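Local coordinates for chloromuconate cycloisomerase (Rhodococcus opacus, PDB 4M0X), which belongs to the enolase superfamily, joining an enolase-type N-terminal domain to a C-terminal TIM-barrel-like domain that holds a manganese ion, at residues K165-A170 with D196-W201; V220-I225 with P243-E248; R178-V183 with P211-A216; I137-S142 with E325-G330; G292-G297 with D319-C324. All blocks are in the same frame, centred on the assembly; numbering follows the deposited sequence.

Interaction 1: residues K165-A170 with D196-W201. With MN (manganese (II) ion), chain C.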
# COMPACT_ATOMS: atom_id res chain seq x y z
N LYS A 165 3.93 -16.79 -33.16
CA LYS A 165 3.70 -15.41 -32.78
C LYS A 165 2.98 -14.74 -33.90
O LYS A 165 3.34 -14.93 -35.07
CB LYS A 165 5.04 -14.70 -32.54
CG LYS A 165 4.93 -13.38 -31.80
CD LYS A 165 6.33 -12.91 -31.45
CE LYS A 165 6.35 -11.45 -31.06
NZ LYS A 165 7.70 -10.87 -31.25
N PHE A 166 1.97 -13.95 -33.55
CA PHE A 166 1.26 -13.11 -34.50
C PHE A 166 1.65 -11.67 -34.29
O PHE A 166 1.48 -11.12 -33.18
CB PHE A 166 -0.25 -13.23 -34.31
CG PHE A 166 -0.81 -14.49 -34.85
CD1 PHE A 166 -1.24 -14.55 -36.16
CD2 PHE A 166 -0.91 -15.60 -34.05
CE1 PHE A 166 -1.76 -15.73 -36.66
CE2 PHE A 166 -1.45 -16.77 -34.54
CZ PHE A 166 -1.86 -16.84 -35.85
N LYS A 167 2.18 -11.06 -35.34
CA LYS A 167 2.60 -9.68 -35.21
C LYS A 167 1.31 -8.89 -35.39
O LYS A 167 0.50 -9.25 -36.24
CB LYS A 167 3.69 -9.33 -36.23
CG LYS A 167 4.83 -8.49 -35.66
CD LYS A 167 6.09 -9.31 -35.32
CE LYS A 167 6.73 -8.94 -33.96
NZ LYS A 167 6.48 -7.56 -33.41
N MET A 168 1.08 -7.88 -34.55
CA MET A 168 -0.19 -7.11 -34.54
C MET A 168 0.01 -5.60 -34.45
O MET A 168 1.13 -5.11 -34.31
CB MET A 168 -1.12 -7.60 -33.40
CG MET A 168 -1.63 -9.01 -33.62
SD MET A 168 -2.94 -9.68 -32.57
CE MET A 168 -4.26 -8.52 -32.87
N GLY A 169 -1.09 -4.86 -34.55
CA GLY A 169 -1.07 -3.42 -34.34
C GLY A 169 -1.05 -2.54 -35.58
O GLY A 169 -0.97 -1.32 -35.48
N ALA A 170 -1.13 -3.15 -36.76
CA ALA A 170 -1.05 -2.37 -37.99
C ALA A 170 -2.42 -1.84 -38.44
O ALA A 170 -2.50 -1.09 -39.42
CB ALA A 170 -0.40 -3.18 -39.11
N ASP A 196 1.57 -9.99 -30.38
CA ASP A 196 2.38 -8.79 -30.13
C ASP A 196 1.90 -7.52 -30.84
O ASP A 196 2.30 -7.25 -31.98
CB ASP A 196 3.83 -9.04 -30.50
CG ASP A 196 4.75 -7.98 -29.97
OD1 ASP A 196 4.21 -7.04 -29.36
OD2 ASP A 196 5.98 -8.06 -30.15
N PRO A 197 1.02 -6.74 -30.19
CA PRO A 197 0.54 -5.47 -30.70
C PRO A 197 1.58 -4.35 -30.62
O PRO A 197 1.30 -3.23 -31.00
CB PRO A 197 -0.61 -5.12 -29.75
CG PRO A 197 -0.97 -6.39 -29.08
CD PRO A 197 0.30 -7.15 -28.97
N ASN A 198 2.77 -4.62 -30.10
CA ASN A 198 3.80 -3.61 -30.08
C ASN A 198 3.39 -2.40 -29.27
O ASN A 198 3.73 -1.26 -29.60
CB ASN A 198 4.19 -3.21 -31.50
CG ASN A 198 4.98 -4.32 -32.21
OD1 ASN A 198 6.13 -4.57 -31.86
ND2 ASN A 198 4.37 -4.98 -33.21
N GLY A 199 2.63 -2.65 -28.21
CA GLY A 199 2.21 -1.62 -27.28
C GLY A 199 1.25 -0.60 -27.85
O GLY A 199 1.10 0.48 -27.30
N ARG A 200 0.59 -0.94 -28.96
CA ARG A 200 -0.24 0.01 -29.72
C ARG A 200 -1.71 -0.07 -29.33
O ARG A 200 -2.52 0.72 -29.82
CB ARG A 200 -0.09 -0.22 -31.23
CG ARG A 200 1.31 -0.03 -31.78
CD ARG A 200 1.45 1.25 -32.59
NE ARG A 200 2.31 2.25 -31.94
CZ ARG A 200 3.35 2.85 -32.52
NH1 ARG A 200 3.67 2.58 -33.78
NH2 ARG A 200 4.07 3.75 -31.84
N TRP A 201 -2.06 -1.02 -28.46
CA TRP A 201 -3.44 -1.17 -28.07
C TRP A 201 -3.78 -0.33 -26.85
O TRP A 201 -2.94 -0.12 -25.99
CB TRP A 201 -3.70 -2.63 -27.77
CG TRP A 201 -4.06 -3.39 -28.98
CD1 TRP A 201 -3.94 -2.99 -30.28
CD2 TRP A 201 -4.58 -4.72 -29.01
NE1 TRP A 201 -4.37 -3.98 -31.12
CE2 TRP A 201 -4.77 -5.06 -30.37
CE3 TRP A 201 -4.92 -5.66 -28.03
CZ2 TRP A 201 -5.30 -6.29 -30.77
CZ3 TRP A 201 -5.44 -6.89 -28.43
CH2 TRP A 201 -5.63 -7.19 -29.78
MN MN C . 7.82 -7.43 -29.33
O HOH W 1 6.49 -5.99 -28.27
O HOH W 2 8.02 -5.22 -30.48

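Interaction 2: residues V220-I225 with P243-E248. With MN (manganese (II) ion), chain C.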
# COMPACT_ATOMS: atom_id res chain seq x y z
N VAL A 220 0.04 -16.18 -24.80
CA VAL A 220 0.83 -15.15 -24.16
C VAL A 220 0.48 -13.84 -24.84
O VAL A 220 0.19 -13.81 -26.05
CB VAL A 220 2.36 -15.43 -24.28
CG1 VAL A 220 3.17 -14.23 -23.78
CG2 VAL A 220 2.77 -16.69 -23.52
N ALA A 221 0.51 -12.75 -24.08
CA ALA A 221 0.31 -11.46 -24.69
C ALA A 221 1.57 -10.64 -24.51
O ALA A 221 1.96 -10.31 -23.39
CB ALA A 221 -0.89 -10.76 -24.10
N GLU A 222 2.21 -10.34 -25.63
CA GLU A 222 3.39 -9.55 -25.58
C GLU A 222 2.98 -8.08 -25.64
O GLU A 222 2.05 -7.74 -26.34
CB GLU A 222 4.33 -9.91 -26.73
CG GLU A 222 5.77 -9.53 -26.41
CD GLU A 222 6.72 -9.61 -27.59
OE1 GLU A 222 6.55 -10.54 -28.42
OE2 GLU A 222 7.65 -8.76 -27.65
N GLN A 223 3.68 -7.24 -24.87
CA GLN A 223 3.48 -5.80 -24.84
C GLN A 223 2.17 -5.36 -25.45
O GLN A 223 2.16 -4.82 -26.56
CB GLN A 223 4.61 -5.10 -25.57
CG GLN A 223 4.69 -3.62 -25.22
CD GLN A 223 5.11 -3.42 -23.79
OE1 GLN A 223 6.11 -4.00 -23.35
NE2 GLN A 223 4.34 -2.64 -23.05
N PRO A 224 1.05 -5.58 -24.76
CA PRO A 224 -0.18 -5.18 -25.47
C PRO A 224 -0.44 -3.66 -25.44
O PRO A 224 -0.88 -3.08 -26.43
CB PRO A 224 -1.28 -5.94 -24.74
CG PRO A 224 -0.71 -6.22 -23.39
CD PRO A 224 0.79 -6.31 -23.51
N ILE A 225 -0.16 -3.02 -24.31
CA ILE A 225 -0.39 -1.60 -24.17
C ILE A 225 0.95 -0.87 -24.13
O ILE A 225 2.00 -1.53 -24.11
CB ILE A 225 -1.26 -1.28 -22.94
CG1 ILE A 225 -0.64 -1.79 -21.64
CG2 ILE A 225 -2.62 -1.93 -23.10
CD1 ILE A 225 -1.26 -1.18 -20.39
N PRO A 243 -0.62 -15.23 -19.43
CA PRO A 243 0.39 -14.27 -18.98
C PRO A 243 0.70 -13.13 -19.94
O PRO A 243 0.46 -13.22 -21.15
CB PRO A 243 1.64 -15.14 -18.78
CG PRO A 243 1.42 -16.34 -19.64
CD PRO A 243 -0.07 -16.58 -19.62
N ILE A 244 1.28 -12.08 -19.39
CA ILE A 244 1.68 -10.87 -20.09
C ILE A 244 3.22 -10.78 -20.11
O ILE A 244 3.87 -10.84 -19.05
CB ILE A 244 1.15 -9.64 -19.33
CG1 ILE A 244 -0.36 -9.72 -19.15
CG2 ILE A 244 1.51 -8.32 -20.01
CD1 ILE A 244 -1.11 -9.74 -20.46
N MET A 245 3.78 -10.56 -21.29
CA MET A 245 5.21 -10.36 -21.43
C MET A 245 5.61 -8.91 -21.75
O MET A 245 5.09 -8.29 -22.67
CB MET A 245 5.69 -11.27 -22.52
CG MET A 245 7.15 -11.15 -22.91
SD MET A 245 7.66 -12.73 -23.61
CE MET A 245 6.69 -12.87 -25.10
N ALA A 246 6.56 -8.39 -20.99
CA ALA A 246 7.17 -7.13 -21.27
C ALA A 246 8.22 -7.31 -22.35
O ALA A 246 9.01 -8.27 -22.33
CB ALA A 246 7.81 -6.60 -20.01
N ASP A 247 8.23 -6.39 -23.31
CA ASP A 247 9.26 -6.32 -24.31
C ASP A 247 9.77 -4.88 -24.26
O ASP A 247 10.71 -4.60 -23.51
CB ASP A 247 8.74 -6.72 -25.70
CG ASP A 247 9.77 -6.48 -26.82
OD1 ASP A 247 10.94 -6.16 -26.50
OD2 ASP A 247 9.40 -6.58 -28.01
N GLU A 248 9.13 -3.97 -25.02
CA GLU A 248 9.45 -2.53 -24.99
C GLU A 248 9.58 -1.96 -23.58
O GLU A 248 10.26 -0.96 -23.38
CB GLU A 248 8.35 -1.72 -25.69
CG GLU A 248 8.31 -1.75 -27.21
CD GLU A 248 7.51 -2.93 -27.73
OE1 GLU A 248 7.32 -3.95 -26.98
OE2 GLU A 248 7.08 -2.84 -28.90
MN MN C . 7.82 -7.43 -29.33
O HOH W 2 8.02 -5.22 -30.48
O HOH W 1 6.49 -5.99 -28.27

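Interaction 3: residues R178-V183 with P211-A216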
# COMPACT_ATOMS: atom_id res chain seq x y z
N ARG A 178 -9.95 -10.37 -35.48
CA ARG A 178 -10.71 -11.28 -36.32
C ARG A 178 -9.71 -12.00 -37.25
O ARG A 178 -9.67 -13.22 -37.32
CB ARG A 178 -11.80 -10.52 -37.09
CG ARG A 178 -13.13 -11.25 -37.17
CD ARG A 178 -13.09 -12.43 -38.15
NE ARG A 178 -13.89 -13.56 -37.66
CZ ARG A 178 -13.40 -14.73 -37.27
NH1 ARG A 178 -12.10 -14.98 -37.32
NH2 ARG A 178 -14.23 -15.68 -36.84
N ARG A 179 -8.86 -11.22 -37.90
CA ARG A 179 -7.79 -11.76 -38.72
C ARG A 179 -7.03 -12.85 -37.99
O ARG A 179 -6.78 -13.93 -38.53
CB ARG A 179 -6.83 -10.65 -39.18
CG ARG A 179 -5.62 -11.14 -39.95
CD ARG A 179 -4.70 -9.99 -40.31
NE ARG A 179 -4.04 -9.38 -39.14
CZ ARG A 179 -2.87 -9.78 -38.63
NH1 ARG A 179 -2.18 -10.79 -39.16
NH2 ARG A 179 -2.36 -9.14 -37.58
N VAL A 180 -6.65 -12.58 -36.75
CA VAL A 180 -5.83 -13.54 -36.01
C VAL A 180 -6.65 -14.76 -35.63
O VAL A 180 -6.15 -15.89 -35.70
CB VAL A 180 -5.12 -12.89 -34.81
CG1 VAL A 180 -4.44 -13.93 -33.95
CG2 VAL A 180 -4.10 -11.91 -35.33
N LEU A 181 -7.91 -14.54 -35.26
CA LEU A 181 -8.80 -15.64 -34.89
C LEU A 181 -8.95 -16.56 -36.10
O LEU A 181 -9.11 -17.77 -35.94
CB LEU A 181 -10.17 -15.14 -34.43
CG LEU A 181 -10.35 -14.47 -33.05
CD1 LEU A 181 -11.66 -13.71 -33.02
CD2 LEU A 181 -10.29 -15.44 -31.88
N ASP A 182 -8.88 -15.97 -37.29
CA ASP A 182 -8.99 -16.74 -38.53
C ASP A 182 -7.90 -17.76 -38.60
O ASP A 182 -8.18 -18.94 -38.77
CB ASP A 182 -8.91 -15.84 -39.75
CG ASP A 182 -10.26 -15.43 -40.26
OD1 ASP A 182 -11.21 -15.34 -39.44
OD2 ASP A 182 -10.37 -15.21 -41.49
N VAL A 183 -6.66 -17.31 -38.46
CA VAL A 183 -5.49 -18.18 -38.61
C VAL A 183 -5.41 -19.22 -37.50
O VAL A 183 -4.96 -20.33 -37.73
CB VAL A 183 -4.20 -17.37 -38.62
CG1 VAL A 183 -3.02 -18.31 -38.76
CG2 VAL A 183 -4.23 -16.35 -39.74
N PRO A 211 -9.03 -11.51 -23.97
CA PRO A 211 -9.72 -12.73 -23.48
C PRO A 211 -10.36 -13.51 -24.63
O PRO A 211 -10.39 -14.75 -24.60
CB PRO A 211 -10.82 -12.18 -22.58
CG PRO A 211 -10.36 -10.82 -22.19
CD PRO A 211 -9.59 -10.30 -23.37
N ILE A 212 -10.81 -12.79 -25.65
CA ILE A 212 -11.42 -13.43 -26.79
C ILE A 212 -10.37 -14.27 -27.51
O ILE A 212 -10.62 -15.43 -27.91
CB ILE A 212 -12.15 -12.42 -27.71
CG1 ILE A 212 -13.52 -12.07 -27.12
CG2 ILE A 212 -12.37 -12.97 -29.11
CD1 ILE A 212 -14.02 -10.71 -27.56
N LEU A 213 -9.18 -13.69 -27.65
CA LEU A 213 -8.08 -14.40 -28.25
C LEU A 213 -7.53 -15.52 -27.34
O LEU A 213 -7.04 -16.54 -27.82
CB LEU A 213 -6.99 -13.41 -28.63
CG LEU A 213 -7.24 -12.39 -29.74
CD1 LEU A 213 -6.30 -11.17 -29.67
CD2 LEU A 213 -7.06 -13.09 -31.07
N ALA A 214 -7.60 -15.35 -26.03
CA ALA A 214 -7.11 -16.41 -25.14
C ALA A 214 -8.05 -17.60 -25.25
O ALA A 214 -7.61 -18.75 -25.27
CB ALA A 214 -7.01 -15.92 -23.70
N ASP A 215 -9.35 -17.31 -25.34
CA ASP A 215 -10.35 -18.35 -25.58
C ASP A 215 -10.05 -19.14 -26.86
O ASP A 215 -10.21 -20.35 -26.87
CB ASP A 215 -11.76 -17.73 -25.65
CG ASP A 215 -12.24 -17.23 -24.29
OD1 ASP A 215 -11.54 -17.47 -23.26
OD2 ASP A 215 -13.33 -16.60 -24.25
N ALA A 216 -9.58 -18.46 -27.90
CA ALA A 216 -9.23 -19.11 -29.18
C ALA A 216 -7.83 -19.74 -29.25
O ALA A 216 -7.42 -20.23 -30.29
CB ALA A 216 -9.41 -18.14 -30.33

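Interaction 4: residues I137-S142 with E325-G330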
# COMPACT_ATOMS: atom_id res chain seq x y z
N ILE A 137 12.40 -22.94 -32.16
CA ILE A 137 12.12 -21.60 -32.65
C ILE A 137 10.60 -21.28 -32.69
O ILE A 137 9.78 -22.13 -33.03
CB ILE A 137 12.80 -21.43 -34.00
CG1 ILE A 137 14.30 -21.58 -33.81
CG2 ILE A 137 12.56 -20.06 -34.60
CD1 ILE A 137 14.93 -20.53 -32.91
N THR A 138 10.24 -20.06 -32.28
CA THR A 138 8.86 -19.61 -32.39
C THR A 138 8.75 -18.82 -33.68
O THR A 138 9.47 -17.82 -33.87
CB THR A 138 8.44 -18.72 -31.21
OG1 THR A 138 8.21 -19.55 -30.07
CG2 THR A 138 7.19 -17.97 -31.50
N TRP A 139 7.89 -19.30 -34.59
CA TRP A 139 7.70 -18.67 -35.88
C TRP A 139 6.77 -17.49 -35.79
O TRP A 139 5.61 -17.62 -35.37
CB TRP A 139 7.13 -19.65 -36.92
CG TRP A 139 7.10 -19.00 -38.27
CD1 TRP A 139 6.02 -18.48 -38.89
CD2 TRP A 139 8.23 -18.71 -39.10
NE1 TRP A 139 6.39 -17.90 -40.08
CE2 TRP A 139 7.75 -18.03 -40.23
CE3 TRP A 139 9.61 -18.97 -39.00
CZ2 TRP A 139 8.58 -17.62 -41.28
CZ3 TRP A 139 10.45 -18.55 -40.04
CH2 TRP A 139 9.93 -17.89 -41.16
N ALA A 140 7.25 -16.33 -36.20
CA ALA A 140 6.42 -15.14 -36.16
C ALA A 140 5.86 -14.77 -37.54
O ALA A 140 6.59 -14.29 -38.42
CB ALA A 140 7.14 -13.96 -35.50
N PHE A 141 4.57 -15.02 -37.69
CA PHE A 141 3.80 -14.48 -38.78
C PHE A 141 3.87 -12.96 -38.85
O PHE A 141 3.93 -12.27 -37.84
CB PHE A 141 2.35 -14.86 -38.60
CG PHE A 141 2.12 -16.32 -38.48
CD1 PHE A 141 2.59 -17.19 -39.47
CD2 PHE A 141 1.42 -16.84 -37.38
CE1 PHE A 141 2.36 -18.55 -39.35
CE2 PHE A 141 1.18 -18.20 -37.27
CZ PHE A 141 1.65 -19.05 -38.26
N SER A 142 3.86 -12.47 -40.08
CA SER A 142 3.76 -11.06 -40.39
C SER A 142 2.30 -10.60 -40.20
O SER A 142 1.40 -11.44 -40.00
CB SER A 142 4.21 -10.88 -41.83
OG SER A 142 4.22 -9.53 -42.21
N GLU A 325 12.46 -16.83 -30.29
CA GLU A 325 12.01 -16.42 -31.61
C GLU A 325 13.17 -16.06 -32.55
O GLU A 325 13.07 -15.11 -33.31
CB GLU A 325 11.00 -15.25 -31.51
CG GLU A 325 11.53 -14.03 -30.74
CD GLU A 325 10.66 -12.77 -30.86
OE1 GLU A 325 9.57 -12.80 -31.49
OE2 GLU A 325 11.08 -11.72 -30.34
N LEU A 326 14.28 -16.81 -32.51
CA LEU A 326 15.40 -16.42 -33.35
C LEU A 326 15.31 -16.97 -34.75
O LEU A 326 16.24 -17.62 -35.20
CB LEU A 326 16.73 -16.80 -32.74
CG LEU A 326 17.33 -15.79 -31.79
CD1 LEU A 326 18.60 -16.36 -31.18
CD2 LEU A 326 17.65 -14.50 -32.52
N PHE A 327 14.21 -16.68 -35.44
CA PHE A 327 13.92 -17.20 -36.79
C PHE A 327 14.43 -16.20 -37.83
O PHE A 327 14.56 -16.52 -39.00
CB PHE A 327 12.41 -17.32 -36.98
CG PHE A 327 11.71 -15.99 -36.91
CD1 PHE A 327 11.63 -15.17 -38.02
CD2 PHE A 327 11.21 -15.53 -35.71
CE1 PHE A 327 11.04 -13.92 -37.95
CE2 PHE A 327 10.62 -14.28 -35.63
CZ PHE A 327 10.54 -13.47 -36.75
N GLY A 328 14.68 -14.97 -37.40
CA GLY A 328 15.03 -13.87 -38.31
C GLY A 328 16.01 -14.22 -39.41
O GLY A 328 15.65 -14.17 -40.59
N PRO A 329 17.26 -14.57 -39.04
CA PRO A 329 18.22 -15.05 -40.04
C PRO A 329 17.66 -16.06 -41.07
O PRO A 329 17.87 -15.90 -42.24
CB PRO A 329 19.31 -15.67 -39.17
CG PRO A 329 19.29 -14.84 -37.95
CD PRO A 329 17.84 -14.58 -37.68
N GLY A 330 16.93 -17.08 -40.64
CA GLY A 330 16.27 -18.02 -41.58
C GLY A 330 15.57 -17.37 -42.77
O GLY A 330 15.61 -17.92 -43.88

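Interaction 5: residues G292-G297 with D319-C324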
# COMPACT_ATOMS: atom_id res chain seq x y z
N GLY A 292 11.24 -14.60 -10.32
CA GLY A 292 10.37 -15.70 -10.68
C GLY A 292 9.54 -15.48 -11.93
O GLY A 292 8.54 -16.18 -12.13
N LEU A 293 9.96 -14.53 -12.76
CA LEU A 293 9.39 -14.30 -14.08
C LEU A 293 10.11 -15.11 -15.14
O LEU A 293 11.34 -15.26 -15.12
CB LEU A 293 9.46 -12.83 -14.46
CG LEU A 293 9.00 -11.91 -13.35
CD1 LEU A 293 9.23 -10.42 -13.62
CD2 LEU A 293 7.54 -12.22 -13.09
N ALA A 294 9.33 -15.60 -16.09
CA ALA A 294 9.83 -16.34 -17.26
C ALA A 294 10.60 -15.47 -18.27
O ALA A 294 10.48 -14.25 -18.28
CB ALA A 294 8.67 -17.02 -17.95
N CYS A 295 11.36 -16.13 -19.13
CA CYS A 295 12.08 -15.44 -20.18
C CYS A 295 11.73 -16.00 -21.54
O CYS A 295 11.31 -17.17 -21.70
CB CYS A 295 13.59 -15.51 -19.97
SG CYS A 295 14.23 -14.43 -18.68
N PHE A 296 11.93 -15.13 -22.51
CA PHE A 296 11.69 -15.43 -23.88
C PHE A 296 12.95 -14.99 -24.55
O PHE A 296 13.47 -13.90 -24.26
CB PHE A 296 10.55 -14.58 -24.36
CG PHE A 296 10.11 -14.87 -25.77
CD1 PHE A 296 9.86 -16.18 -26.18
CD2 PHE A 296 9.87 -13.83 -26.65
CE1 PHE A 296 9.39 -16.45 -27.47
CE2 PHE A 296 9.40 -14.08 -27.94
CZ PHE A 296 9.17 -15.39 -28.35
N GLY A 297 13.47 -15.84 -25.44
CA GLY A 297 14.62 -15.51 -26.25
C GLY A 297 14.14 -14.74 -27.46
O GLY A 297 13.83 -15.33 -28.51
N ASP A 319 16.61 -20.04 -18.16
CA ASP A 319 15.18 -20.09 -18.44
C ASP A 319 14.84 -19.47 -19.78
O ASP A 319 15.17 -18.32 -20.05
CB ASP A 319 14.38 -19.40 -17.32
CG ASP A 319 12.87 -19.47 -17.54
OD1 ASP A 319 12.31 -18.66 -18.30
OD2 ASP A 319 12.21 -20.35 -16.95
N LEU A 320 14.18 -20.25 -20.63
CA LEU A 320 13.53 -19.73 -21.82
C LEU A 320 12.23 -20.46 -21.93
O LEU A 320 11.99 -21.13 -22.93
CB LEU A 320 14.33 -20.07 -23.06
CG LEU A 320 15.75 -19.65 -23.36
CD1 LEU A 320 15.93 -20.26 -24.73
CD2 LEU A 320 15.98 -18.15 -23.43
N SER A 321 11.40 -20.36 -20.90
CA SER A 321 10.19 -21.19 -20.83
C SER A 321 9.15 -20.68 -21.81
O SER A 321 8.31 -21.46 -22.25
CB SER A 321 9.58 -21.21 -19.43
OG SER A 321 10.38 -20.54 -18.49
N VAL A 322 9.18 -19.38 -22.10
CA VAL A 322 8.30 -18.79 -23.07
C VAL A 322 8.77 -19.17 -24.48
O VAL A 322 8.04 -19.04 -25.44
CB VAL A 322 8.25 -17.25 -22.91
CG1 VAL A 322 7.41 -16.59 -23.99
CG2 VAL A 322 7.66 -16.86 -21.56
N GLY A 323 9.99 -19.65 -24.59
CA GLY A 323 10.52 -20.01 -25.88
C GLY A 323 11.55 -19.06 -26.44
O GLY A 323 12.08 -18.20 -25.73
N CYS A 324 11.86 -19.23 -27.71
CA CYS A 324 12.82 -18.40 -28.44
C CYS A 324 12.36 -18.09 -29.90
O CYS A 324 11.91 -18.97 -30.65
CB CYS A 324 14.18 -19.07 -28.39
SG CYS A 324 15.35 -18.43 -29.58

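Interaction 1: residues K165-A170 with D196-W201
Lys167 and Asp196 pair in a buried, parallel strand-to-strand contact at the C-terminal ends of strands 163-167 and 192-196, where the second strand runs out into the metal site. The backbone ladder is short: Asp196 N bonds to Phe166 O (3.0 Å), and Met168 N to Asp196 O (2.9 Å). With CG opposite its backbone N (chi1 -166°), Asp196 extends its carboxylate to the manganese ion, which OD2 binds at 2.1 Å. Two lysines converge on this same oxygen. Lys167 lies alongside Asp196 and points the same way, with NZ 3.3 Å from OD2, whereas the extended Lys165 comes across it; both are salt bridges whose hydrogen bonds are long and weak, and Lys165 NZ also pairs with Glu325 and Glu222. Acidic residues at successive strand ends sharing one metal are a hallmark of enolase-superfamily barrels, and Glu222 and Asp247 complete the trio here. Asp196 OD1 accepts Asn198 N at 2.9 Å, closing an Asx turn, and also takes a bond from metal-bound water 1, so the carboxylate is fixed against rotation. Asn198 ND2 bonds weakly to Met168 O. Away from the metal, Met168 makes a Met-aromatic contact with Trp201: CE sits obliquely against CZ2, while Pro197 CG covers the centre of one ring face.

Interaction 2: residues V220-I225 with P243-E248
Glu222 and Asp247 meet at the manganese ion, Glu222 OE2 binding it at 2.1 Å and Asp247 OD2 at 2.2 Å. The two carboxylates cross with planes 42° apart, and their coordinating oxygens are brought close by the shared metal. Glu222 gets there on an extended chain with CG opposite the backbone N (chi1 -157°). Glu248 stands one step back: it does not touch the ion, but its OE1 takes a bond from water 1 and its OE2 one from water 2, both waters being metal ligands. The remaining carboxylate oxygens are held from outside, Glu222 OE1 by Lys165 and Asp247 OD1 by Lys271. Gln223 ties its segment to the loop after strand 244-246. Its OE1 accepts Asp247 N at 3.2 Å, almost straight (171°) and in the carbonyl plane, while NE2 bonds to Ile225 O at 2.8 Å and to Ser249 OG, which pins the amide at both ends. Behind this polar layer lie two parallel strands, 220-222 and 244-246, consecutive barrel strands of a beta-alpha-beta unit that crosses over through helix 230-239. Three backbone bonds join them: Ala221 N to Pro243 O, Met245 N to Ala221 O and Gln223 N to Met245 O. On the face of Glu222, the Met245 methyl CE packs against Glu222 CG at 3.7 Å. On the face of Ala221 and Ile244 the contacts are apolar: Ala221 CB meets Ile244 CD1 at 3.8 Å, and Pro224 CD lies crosswise against Ile244 CG2, with Leu210 against Ala221 and Pro224.

Interaction 3: residues R178-V183 with P211-A216
Leu181 bridges the groove between two nearly parallel helices, its branched end directed at helix 203-215. The axes of 178-183 and 211-215 run 7° apart but stay 10.5 Å from each other, so contact depends on side chains that reach across, with no hydrogen bond between the segments. In Leu181, chi1 -73° puts CG opposite the carbonyl carbon and carries the branch toward helix 203-215, where the two methyls diverge. CD1 meets Ile212 CG2 at 4.0 Å, the two side chains crossing at about a right angle, while CD2 turns to the end of the second helix, against Ala216 CB and beside Ile212 O. Leu213 projects back the other way. Its CD2 is shared, lying 4.1 Å from Leu181 CD2 and 4.0 Å from Val180 CG1; it meets Val180 roughly perpendicularly and Leu181 at a slant. The result is a small, partly buried apolar seam of methyls. These are two successive outer helices of the barrel. On its inner side Val180 rests on Phe166 of strand 163-167 and on Met168, while Leu213 touches Val218; on the far flank of helix 173-183, Val183 packs on Leu149 of helix 146-159.

Interaction 4: residues I137-S142 with E325-G330
Thr138 and Glu325 bring their CA atoms to 4.6 Å, yet no hydrogen bond joins the two segments; beyond Glu325 an inverse gamma turn centred on Leu326 swings Phe327 back toward strand 134-141. Phe327 carries the contact. Its CG sits between the backbone N and the carbonyl carbon (chi1 63°), laying the ring along the strand so that Ala140 N lies over one face, offset toward the rim. Ala140 CB touches the ring at CE2 (3.5 Å). The Ile137 side chain crosses that of Phe327 at about a right angle, CG2 lying 3.6 Å from Phe327 CB, and Trp139 CE3 abuts the same CB at 3.8 Å. The Trp139 six-membered ring and the Phe327 ring form an oblique pair, centroids 5.3 Å apart and planes inclined at 55°. Ile137 CD1 extends to Leu326 CB (4.1 Å). Glu325 sends its carboxylate the other way, toward the metal site, where OE2 accepts Ala299 N. The side-chain packing of this joint between the first barrel strand and the loop after the last is mainly apolar, with backbone Thr138 O and Ala140 N against the Phe327 ring, and its buried polar ends find partners outside it: Trp139 NE1 on Glu152, Thr138 OG1 on Ser163.

Interaction 5: residues G292-G297 with D319-C324
Gly297 and Cys324 lie at the tightly packed end of this contact, Asp319 and Ser321 at its looser, more exposed end. At the tight end Gly297 N bonds to Gly323 O at 2.8 Å, and Cys324 CA makes a CH-O contact with Gly297 O. Phe296 and Val322 pack against each other next to this bond, their side chains crossing at about a right angle. Phe296 CG is opposite the backbone N (chi1 -175°), which carries the ring toward the metal site, its nearest atom about 7 Å from the manganese ion, and Val322 CG1 rests obliquely against the ring at Phe296 CD1. The two segments belong to the beta-alpha-beta unit of strand 294-297, helix 304-316 and strand 323-324, the last parallel crossover of the TIM-barrel-like domain; Cys324 also bonds to Thr138 of the first strand, which closes the ring. Toward the other end the strand pairing gives way to a turn. Val322 N reaches Cys295 O at 3.1 Å, and beyond it a side chain stands in for the backbone: Asp319 OD1 accepts Cys295 N (2.8 Å) and Ser321 N (3.2 Å) from opposite faces of its carboxylate plane, the second bond forming an Asx turn. Ser321 is exposed, and its OG is 4.0 Å from Ala294 CB. Leu204 of a neighbouring subunit packs on Ala294 and Val322, covering part of this side.

How the interactions relate
Four of the five contacts sit on one barrel sheet, and interaction 3 lies outside it, between helices 173-183 and 203-215. Interactions 1 and 2 have centres 9 Å apart, share the manganese ion and two waters, and are tied by the Gly199 to Gln223 backbone bond. Along the chain, interactions 1 and 3 interleave, interactions 2 and 5 follow, and interaction 4 encloses them all by bringing the first barrel strand to the loop after the last. Interactions 4 and 5, about 16 Å apart between centres, thus close the barrel together. Lys165 of interaction 1 links Glu222 of interaction 2 with Glu325 of interaction 4, so residues distant in sequence converge on one metal-centred mouth.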